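Local coordinates for protein ESXA (Geobacillus thermodenitrificans, PDB 3ZBH) that is of unknown function but, as a WXG100 (ESAT-6-like) family member, is probably a small helical substrate of a type VII secretion system, at residues Thr29-Ile32 and Ala33-Asp36; Gln56-Gln59 and Glu60-Ser64. All blocks are in the same frame, centred on the assembly; numbering follows the deposited sequence.

Interaction 1 of 2, residues Thr29-Ile32 and Ala33-Asp36; sequences TELI and ARLD
The carbonyl oxygen of T29 accepts from A33 N, the first of four successive i to i+4 bonds in a regular α-helical turn of helix 11-45, the first arm of the WXG100 helical hairpin. E30 repeats the pattern with R34, and its carbonyl group also lies beneath the arginine side chain: R34 CG sits 3.4 Å from E30 O. Because the R34 chain bends at its third torsion (chi3 -58°), the guanidinium folds back along the helix and lays one face over L31 CA. The carboxylate of E30 stops short of pairing, E30 OE1 being 4.6 Å from R34 NH1, and the arginine instead forms a salt bridge through NE with E24 of the second subunit. On the buried side, L31 O accepts a nearly straight bond from L35 N (2.8 Å, 178° at the hydrogen), while L31 CD1 packs 4.0 Å from L35 CG. At the end of the segment I32 O accepts from D36 N at 2.7 Å. The I32 side chain faces helix 48-95, as does the D36 carboxylate, which is held there by Y58 and R62; I32 CG2 lies 3.8 Å from D36 OD2.

Interaction 2 of 2, residues Gln56-Gln59 and Glu60-Ser64; sequences QQYQ and ELRPS. With ACT (acetate ion), chain L.
Y58 O takes two backbone donors from the next turn of helix 48-95. R62 N approaches almost in line with the carbonyl, at 2.9 Å from Y58 O, in the i to i+4 pattern; L61 N, one residue earlier, comes from above the carbonyl plane at 3.0 Å from Y58 O. The competing bond from L61 N to Q57 O is weak, with an angle of only 133° at the hydrogen. This slackening leads into a kink at P63 and S64, whose nitrogens lack a bond to the turn before. The proline nitrogen has no proton to give, and P63 CD fills the place of a donor, 3.1 Å from Q59 O. S64 N instead bonds to L61 O, a shorter i to i+3 step.

The side chains of Y58 and R62 leave the helix together, each with CG anti to the backbone nitrogen (chi1 175° and -162°), and the arginine runs extended past the phenol, its CG 4.0 Å from Y58 OH. Ring and guanidinium stand steeply to one another, and both polar ends reach D36 of helix 11-45. Q59 lies alongside R62, pointing the same way, its amide nearly parallel to the guanidinium. Beyond them an acetate, probably from the crystallisation liquor, meets the guanidinium edge: its OXT accepts from R62 NH2 at 3.1 Å and its O, weakly, from R62 NH1. On the surface a water donates to both Q57 O and E60 OE1, tying that bent side chain to its own helix. Y58 and L61 also pack on M68 of the second subunit. A proline-kinked helix carrying inward polar anchors to its antiparallel partner thus forms part of the two-helix hairpin of the WXG100 fold, here within a four-helix dimer.

Interactions 1 and 2 lie on the two successive helices of one hairpin and meet directly across its interface. Helix 11-45 supplies a carboxylate, helix 48-95 a phenol and a guanidinium: D36 OD1 is 2.6 Å from Y58 OH, a probable hydrogen bond, and D36 OD2 forms a 2.9 Å salt bridge with R62 NH2. L31, I32 and L35 are buried in interaction 1, Y58 and L61 in interaction 2; E30, A33 and R34, like Q56, Q57, Q59, E60 and P63, are exposed. Segment 29-36 keeps regular i to i+4 bonding, whereas 56-64 mixes i+4 with i+3 bonds and is kinked. Interaction 1 touches the second subunit through a salt bridge and packing, interaction 2 by packing.

Interaction 1 of 2, residues Thr29-Ile32 and Ala33-Asp36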
# COMPACT_ATOMS: atom_id res chain seq x y z
N THR B 29 6.38 -2.10 2.29
CA THR B 29 7.30 -1.64 3.34
C THR B 29 7.92 -0.28 3.00
O THR B 29 8.08 0.57 3.90
CB THR B 29 8.39 -2.68 3.72
OG1 THR B 29 9.05 -3.11 2.54
CG2 THR B 29 7.75 -3.89 4.46
N GLU B 30 8.19 -0.03 1.72
CA GLU B 30 8.66 1.29 1.29
C GLU B 30 7.62 2.37 1.62
O GLU B 30 7.96 3.44 2.13
CB GLU B 30 9.06 1.28 -0.18
CG GLU B 30 10.32 0.43 -0.38
CD GLU B 30 10.60 0.13 -1.82
OE1 GLU B 30 9.97 0.77 -2.68
OE2 GLU B 30 11.45 -0.73 -2.10
N LEU B 31 6.36 2.07 1.35
CA LEU B 31 5.28 2.99 1.67
C LEU B 31 5.18 3.25 3.18
O LEU B 31 5.08 4.39 3.62
CB LEU B 31 3.95 2.45 1.13
CG LEU B 31 2.64 3.10 1.55
CD1 LEU B 31 2.46 4.48 0.92
CD2 LEU B 31 1.52 2.15 1.09
N ILE B 32 5.22 2.21 3.97
CA ILE B 32 5.19 2.40 5.41
C ILE B 32 6.33 3.29 5.92
O ILE B 32 6.12 4.20 6.70
CB ILE B 32 5.13 1.06 6.17
CG1 ILE B 32 3.77 0.37 5.91
CG2 ILE B 32 5.30 1.29 7.67
CD1 ILE B 32 2.55 1.27 6.17
N ALA B 33 7.54 3.03 5.43
CA ALA B 33 8.69 3.86 5.75
C ALA B 33 8.45 5.32 5.39
O ALA B 33 8.74 6.21 6.19
CB ALA B 33 9.92 3.31 5.05
N ARG B 34 7.92 5.59 4.20
CA ARG B 34 7.60 6.97 3.80
C ARG B 34 6.51 7.62 4.66
O ARG B 34 6.66 8.79 5.09
CB ARG B 34 7.23 7.07 2.32
CG ARG B 34 8.33 6.68 1.34
CD ARG B 34 7.93 7.07 -0.08
NE ARG B 34 6.67 6.47 -0.55
CZ ARG B 34 6.55 5.26 -1.11
NH1 ARG B 34 7.61 4.49 -1.28
NH2 ARG B 34 5.36 4.84 -1.52
N LEU B 35 5.44 6.88 4.91
CA LEU B 35 4.40 7.35 5.84
C LEU B 35 4.91 7.52 7.28
O LEU B 35 4.45 8.40 7.98
CB LEU B 35 3.20 6.40 5.84
CG LEU B 35 2.48 6.25 4.49
CD1 LEU B 35 1.32 5.27 4.68
CD2 LEU B 35 1.97 7.60 4.01
N ASP B 36 5.86 6.70 7.72
CA ASP B 36 6.42 6.89 9.05
C ASP B 36 7.09 8.27 9.17
O ASP B 36 6.89 9.00 10.16
CB ASP B 36 7.44 5.80 9.41
CG ASP B 36 6.80 4.48 9.79
OD1 ASP B 36 5.56 4.41 10.05
OD2 ASP B 36 7.57 3.50 9.83

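Interaction 2 of 2, residues Gln56-Gln59 and Glu60-Ser64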
# COMPACT_ATOMS: atom_id res chain seq x y z
N GLN B 56 -2.92 8.30 15.91
CA GLN B 56 -3.65 7.22 16.56
C GLN B 56 -4.28 6.29 15.53
O GLN B 56 -4.20 5.08 15.67
CB GLN B 56 -4.71 7.81 17.51
CG GLN B 56 -5.10 6.91 18.67
CD GLN B 56 -6.17 5.90 18.32
OE1 GLN B 56 -6.01 4.69 18.54
NE2 GLN B 56 -7.29 6.38 17.76
N GLN B 57 -4.89 6.85 14.48
CA GLN B 57 -5.47 6.05 13.40
C GLN B 57 -4.40 5.38 12.56
O GLN B 57 -4.50 4.21 12.26
CB GLN B 57 -6.32 6.93 12.51
CG GLN B 57 -7.59 7.43 13.18
CD GLN B 57 -8.42 8.27 12.24
OE1 GLN B 57 -8.87 7.79 11.19
NE2 GLN B 57 -8.60 9.53 12.59
N TYR B 58 -3.38 6.14 12.18
CA TYR B 58 -2.24 5.61 11.44
C TYR B 58 -1.62 4.40 12.14
O TYR B 58 -1.49 3.31 11.53
CB TYR B 58 -1.18 6.71 11.22
CG TYR B 58 0.05 6.14 10.56
CD1 TYR B 58 -0.03 5.67 9.26
CD2 TYR B 58 1.27 6.02 11.25
CE1 TYR B 58 1.07 5.11 8.62
CE2 TYR B 58 2.39 5.49 10.61
CZ TYR B 58 2.28 5.02 9.30
OH TYR B 58 3.33 4.46 8.63
N GLN B 59 -1.24 4.57 13.40
CA GLN B 59 -0.66 3.46 14.17
C GLN B 59 -1.60 2.26 14.38
O GLN B 59 -1.14 1.13 14.56
CB GLN B 59 -0.10 3.95 15.52
CG GLN B 59 1.10 4.91 15.40
CD GLN B 59 2.37 4.26 14.87
OE1 GLN B 59 3.13 4.88 14.12
NE2 GLN B 59 2.61 3.01 15.25
N GLU B 60 -2.90 2.50 14.35
CA GLU B 60 -3.87 1.39 14.37
C GLU B 60 -3.81 0.54 13.09
O GLU B 60 -4.04 -0.67 13.12
CB GLU B 60 -5.29 1.94 14.60
CG GLU B 60 -6.29 0.92 15.13
CD GLU B 60 -7.16 0.31 14.05
OE1 GLU B 60 -7.84 1.07 13.32
OE2 GLU B 60 -7.18 -0.94 13.92
N LEU B 61 -3.50 1.18 11.97
CA LEU B 61 -3.55 0.50 10.68
C LEU B 61 -2.21 -0.08 10.27
O LEU B 61 -2.14 -1.04 9.50
CB LEU B 61 -4.02 1.47 9.60
CG LEU B 61 -5.45 1.98 9.75
CD1 LEU B 61 -5.70 3.07 8.73
CD2 LEU B 61 -6.45 0.85 9.61
N ARG B 62 -1.14 0.52 10.76
CA ARG B 62 0.21 0.14 10.36
C ARG B 62 0.48 -1.37 10.52
O ARG B 62 1.07 -1.97 9.64
CB ARG B 62 1.23 0.97 11.13
CG ARG B 62 2.63 0.98 10.51
CD ARG B 62 3.58 1.66 11.50
NE ARG B 62 4.96 1.67 11.02
CZ ARG B 62 5.84 0.71 11.25
NH1 ARG B 62 5.51 -0.39 11.95
NH2 ARG B 62 7.07 0.83 10.76
N PRO B 63 0.05 -2.00 11.64
CA PRO B 63 0.43 -3.40 11.77
C PRO B 63 -0.19 -4.29 10.68
O PRO B 63 0.38 -5.35 10.36
CB PRO B 63 -0.11 -3.82 13.14
CG PRO B 63 -0.36 -2.55 13.89
CD PRO B 63 -0.54 -1.45 12.89
N SER B 64 -1.32 -3.87 10.11
CA SER B 64 -1.97 -4.67 9.09
C SER B 64 -1.21 -4.55 7.77
O SER B 64 -1.25 -5.46 6.95
CB SER B 64 -3.41 -4.21 8.92
OG SER B 64 -4.17 -4.58 10.06
C ACT L . 8.44 -2.51 12.19
O ACT L . 7.69 -2.95 11.30
OXT ACT L . 8.80 -1.31 12.21
CH3 ACT L . 8.94 -3.46 13.25
O HOH W 1 -7.62 3.75 12.08